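Local coordinates for protein phosphoglycerate oxidoreductase (Rhizobium etli, PDB 4HY3) that probably reduces hydroxypyruvate or glyoxylate with a nicotinamide cofactor, as a member of the D-isomer-specific 2-hydroxyacid dehydrogenase family with a Rossmann-fold NAD-binding domain, at residues A[126-131]-A[184-189]; A[234-239]-A[264-269]. All blocks are in the same frame, centred on the assembly; numbering follows the deposited sequence.

Contact 1: A[126-131]-A[184-189]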
# COMPACT_ATOMS: atom_id res chain seq x y z
N THR A 126 4.77 -24.64 11.83
CA THR A 126 3.59 -24.07 11.26
C THR A 126 3.06 -23.00 12.17
O THR A 126 1.91 -22.58 12.01
CB THR A 126 2.53 -25.17 11.13
OG1 THR A 126 2.37 -25.81 12.41
CG2 THR A 126 2.98 -26.19 10.09
N GLY A 127 3.90 -22.58 13.12
CA GLY A 127 3.55 -21.61 14.15
C GLY A 127 3.15 -20.22 13.66
O GLY A 127 2.52 -19.46 14.39
N GLN A 128 3.51 -19.88 12.42
CA GLN A 128 3.15 -18.55 11.96
C GLN A 128 1.66 -18.38 11.70
O GLN A 128 1.19 -17.26 11.51
CB GLN A 128 4.00 -18.09 10.79
CG GLN A 128 3.64 -18.74 9.50
CD GLN A 128 4.03 -17.86 8.35
OE1 GLN A 128 4.14 -16.64 8.51
NE2 GLN A 128 4.24 -18.47 7.19
N VAL A 129 0.92 -19.48 11.73
CA VAL A 129 -0.54 -19.40 11.67
C VAL A 129 -1.13 -18.58 12.81
O VAL A 129 -2.22 -18.06 12.70
CB VAL A 129 -1.23 -20.79 11.64
CG1 VAL A 129 -0.73 -21.61 10.46
CG2 VAL A 129 -1.08 -21.53 12.97
N PHE A 130 -0.41 -18.45 13.91
CA PHE A 130 -0.97 -17.77 15.05
C PHE A 130 -0.72 -16.28 15.02
O PHE A 130 -1.14 -15.59 15.95
CB PHE A 130 -0.38 -18.33 16.32
CG PHE A 130 -0.79 -19.74 16.60
CD1 PHE A 130 -2.14 -20.09 16.71
CD2 PHE A 130 0.17 -20.72 16.79
CE1 PHE A 130 -2.52 -21.39 16.96
CE2 PHE A 130 -0.20 -22.02 17.07
CZ PHE A 130 -1.55 -22.35 17.15
N ALA A 131 -0.03 -15.79 13.98
CA ALA A 131 0.30 -14.39 13.88
C ALA A 131 -0.93 -13.55 13.63
O ALA A 131 -1.25 -12.68 14.44
CB ALA A 131 1.32 -14.15 12.79
N PHE A 184 9.88 -8.69 17.22
CA PHE A 184 9.39 -8.58 15.85
C PHE A 184 9.80 -9.81 15.10
O PHE A 184 10.90 -9.83 14.52
CB PHE A 184 10.03 -7.39 15.14
CG PHE A 184 9.41 -7.04 13.81
CD1 PHE A 184 8.42 -6.06 13.73
CD2 PHE A 184 9.85 -7.65 12.65
CE1 PHE A 184 7.85 -5.70 12.52
CE2 PHE A 184 9.28 -7.30 11.43
CZ PHE A 184 8.28 -6.32 11.36
N GLY A 185 8.95 -10.81 15.09
CA GLY A 185 9.16 -11.98 14.23
C GLY A 185 7.92 -11.98 13.38
O GLY A 185 7.55 -10.94 12.83
N ASP A 186 7.25 -13.11 13.31
CA ASP A 186 6.01 -13.20 12.55
C ASP A 186 4.92 -12.26 13.11
O ASP A 186 4.23 -11.56 12.35
CB ASP A 186 5.50 -14.66 12.53
CG ASP A 186 6.40 -15.60 11.76
OD1 ASP A 186 6.87 -15.23 10.66
OD2 ASP A 186 6.65 -16.71 12.25
N LEU A 187 4.76 -12.25 14.44
CA LEU A 187 3.76 -11.45 15.12
C LEU A 187 4.04 -9.99 14.85
O LEU A 187 3.13 -9.21 14.55
CB LEU A 187 3.82 -11.70 16.61
CG LEU A 187 2.47 -11.81 17.33
CD1 LEU A 187 1.44 -10.88 16.71
CD2 LEU A 187 1.96 -13.25 17.27
N GLY A 188 5.31 -9.63 14.92
CA GLY A 188 5.75 -8.34 14.46
C GLY A 188 5.20 -7.98 13.11
O GLY A 188 4.55 -6.96 12.98
N LYS A 189 5.46 -8.81 12.09
CA LYS A 189 5.06 -8.47 10.71
C LYS A 189 3.56 -8.39 10.55
O LYS A 189 3.07 -7.54 9.80
CB LYS A 189 5.59 -9.47 9.69
CG LYS A 189 7.09 -9.65 9.72
CD LYS A 189 7.55 -10.73 8.74
CE LYS A 189 8.91 -11.30 9.16
NZ LYS A 189 9.30 -12.47 8.33
O HOH W 1 4.93 -17.16 14.84
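The backbones come nearest at Ala131 and Leu187, whose CA atoms are 4.7 Å apart where a 3-10 turn running into helix 131-147 meets the first turn of helix 186-195. The packed part is apolar against backbone. The methyl of Ala131 rests on the peptide after Asp186, with CB 3.9 Å from Asp186 O, while Leu187 reaches across with its CD2 branch to Ala131 CA, also at 3.9 Å, and CD1 approaches the Ala131 carbonyl oxygen.

The other side is polar and more open to water. Gln128 and Asp186 cross at about a right angle, and Asp186 OD2 stands 3.3 Å from the methylene Gln128 CB. With CG of Asp186 anti to its own carbonyl carbon (chi1 -67°), the carboxylate is carried over to that methylene. The amide and carboxylate planes are 34° apart, yet the side chains share no hydrogen bond: the amide oxygen OE1 is what faces Asp186 OD1, at 3.8 Å. A water instead donates to Asp186 OD2 at 3.1 Å and, weakly, to Gly127 O. Replacing Asp186 by alanine removes the carboxylate, which would probably leave this water without its stronger acceptor and open a gap beside Gln128 CB. Gln128 NE2 turns to Arg345 O in a weak bond.

With no direct hydrogen bond across it, the join rests on van der Waals packing and one water. Gly185 takes the N-cap position of helix 186-195, and with Gly188 it fits the GxGxxG pattern, consistent with the glycine-rich strand-turn-helix of a Rossmann dinucleotide-binding domain.

Contact 2: A[234-239]-A[264-269]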
# COMPACT_ATOMS: atom_id res chain seq x y z
N ILE A 234 2.86 0.58 22.89
CA ILE A 234 3.94 -0.38 22.98
C ILE A 234 3.33 -1.76 23.01
O ILE A 234 2.51 -2.05 23.89
CB ILE A 234 4.77 -0.17 24.28
CG1 ILE A 234 5.34 1.24 24.33
CG2 ILE A 234 5.87 -1.22 24.45
CD1 ILE A 234 5.32 1.80 25.73
N PHE A 235 3.74 -2.59 22.05
CA PHE A 235 3.33 -3.99 21.96
C PHE A 235 4.52 -4.91 22.28
O PHE A 235 5.57 -4.80 21.64
CB PHE A 235 2.86 -4.31 20.53
CG PHE A 235 1.63 -3.56 20.08
CD1 PHE A 235 0.35 -4.11 20.25
CD2 PHE A 235 1.74 -2.31 19.47
CE1 PHE A 235 -0.78 -3.43 19.82
CE2 PHE A 235 0.61 -1.62 19.05
CZ PHE A 235 -0.66 -2.18 19.22
N VAL A 236 4.36 -5.82 23.25
CA VAL A 236 5.31 -6.93 23.47
C VAL A 236 4.86 -8.21 22.71
O VAL A 236 3.78 -8.77 22.93
CB VAL A 236 5.47 -7.29 24.96
CG1 VAL A 236 6.71 -8.15 25.13
CG2 VAL A 236 5.53 -6.04 25.84
N VAL A 237 5.74 -8.70 21.85
CA VAL A 237 5.32 -9.50 20.72
C VAL A 237 6.16 -10.77 20.48
O VAL A 237 5.68 -11.76 19.91
CB VAL A 237 5.22 -8.56 19.52
CG1 VAL A 237 5.77 -9.14 18.24
CG2 VAL A 237 3.79 -8.13 19.35
N ALA A 238 7.41 -10.74 20.95
CA ALA A 238 8.33 -11.88 20.92
C ALA A 238 9.28 -11.79 22.10
O ALA A 238 9.53 -10.70 22.63
CB ALA A 238 9.11 -11.91 19.62
N ALA A 239 9.79 -12.95 22.52
CA ALA A 239 10.88 -13.03 23.52
C ALA A 239 12.21 -12.69 22.82
O ALA A 239 12.31 -12.82 21.58
CB ALA A 239 10.93 -14.41 24.16
N LEU A 264 0.46 -6.54 26.04
CA LEU A 264 1.25 -7.76 26.23
C LEU A 264 0.66 -8.99 25.50
O LEU A 264 -0.40 -9.52 25.89
CB LEU A 264 1.39 -8.05 27.72
CG LEU A 264 2.25 -9.23 28.10
CD1 LEU A 264 3.68 -8.99 27.63
CD2 LEU A 264 2.17 -9.45 29.60
N LEU A 265 1.36 -9.46 24.47
CA LEU A 265 0.81 -10.49 23.60
C LEU A 265 1.56 -11.81 23.65
O LEU A 265 1.03 -12.83 23.25
CB LEU A 265 0.74 -9.99 22.15
CG LEU A 265 -0.17 -8.78 21.95
CD1 LEU A 265 0.06 -8.08 20.63
CD2 LEU A 265 -1.63 -9.18 22.14
N SER A 266 2.79 -11.79 24.14
CA SER A 266 3.55 -13.03 24.19
C SER A 266 4.35 -13.08 25.47
O SER A 266 5.03 -12.11 25.81
CB SER A 266 4.54 -13.06 23.04
OG SER A 266 5.43 -11.95 23.14
N ARG A 267 4.27 -14.20 26.18
CA ARG A 267 5.25 -14.53 27.20
C ARG A 267 5.10 -13.57 28.39
O ARG A 267 5.57 -12.43 28.35
CB ARG A 267 6.65 -14.45 26.56
CG ARG A 267 7.67 -15.48 27.03
CD ARG A 267 7.35 -16.90 26.59
NE ARG A 267 8.13 -17.88 27.37
CZ ARG A 267 7.61 -18.84 28.12
NH1 ARG A 267 6.29 -18.98 28.20
NH2 ARG A 267 8.40 -19.67 28.79
N ALA A 268 4.46 -14.04 29.46
CA ALA A 268 4.29 -13.18 30.64
C ALA A 268 5.57 -13.09 31.45
O ALA A 268 5.78 -12.13 32.20
CB ALA A 268 3.15 -13.69 31.51
N ASP A 269 6.44 -14.08 31.28
CA ASP A 269 7.63 -14.15 32.10
C ASP A 269 8.65 -13.01 31.86
O ASP A 269 9.65 -12.91 32.57
CB ASP A 269 8.26 -15.57 32.06
CG ASP A 269 8.75 -15.99 30.67
OD1 ASP A 269 9.08 -15.11 29.85
OD2 ASP A 269 8.84 -17.21 30.41
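Val236 and Leu264 pair as parallel strand neighbours, their CA atoms 5.0 Å apart and their side chains side by side on the same sheet face. Leu264 CD1 lies against the whole isopropyl group of Val236, nearest to CB at 3.6 Å. The backbone evidence is Leu265 N, which donates to Val236 O at 3.0 Å in the carbonyl plane, with a C=O...N angle of 156°. Ser266 N reaches the same oxygen in a weak bond of 3.4 Å, its N-H...O angle only 126°.

Leu265 can be followed outward. Its CB sits 3.4 Å from Val236 O, CG passes the same oxygen more loosely, and CD1 touches two apolar neighbours, Val237 CG2 at 3.9 Å and Phe235 CD1 at 4.0 Å. It meets the phenyl ring at the edge, near the ring plane. CG anti to the carbonyl carbon of Leu265 (chi1 -62°) brings the branch alongside both partners.

Beyond the strand ends, the hydroxyl of Ser266 is close to the backbone of Val237 and Ala238, but its 3.2 Å approach to Ala238 N has poor hydrogen-bond geometry. Farther out, Arg267 NH2 and Asp269 OD2 form a salt bridge of charges alone, since the oxygen lies well out of the guanidinium plane.

Strand 233-236 sits between 178-182 and 261-264 in the parallel sheet, with Phe235 backbone-bonded to Gly180 and Val182. Phe235 and Val237 pack on Leu191 of helix 186-195, while Val236 touches Val270 in the loop leading to helix 273-281.

From the N terminus the chain completes strand 122-125 and enters 126-131; 52 residues later, after helix 131-147 and strand 178-182, it returns at 184-189 and contact 1 closes that loop. Contact 2 opens only afterwards, at the end of strand 233-236, and closes a shorter loop of 24 residues after strand 261-264. The two are therefore in series, neither nested nor crossed. Their centres are 12 Å apart and they touch directly: Gly188 N lies 3.4 Å from Val237 CG1. Contact 1 thus ties the stretch leaving the six-stranded sheet to helix 186-195, and contact 2 joins the ends of neighbouring strands 233-236 and 261-264 and the loops that leave them.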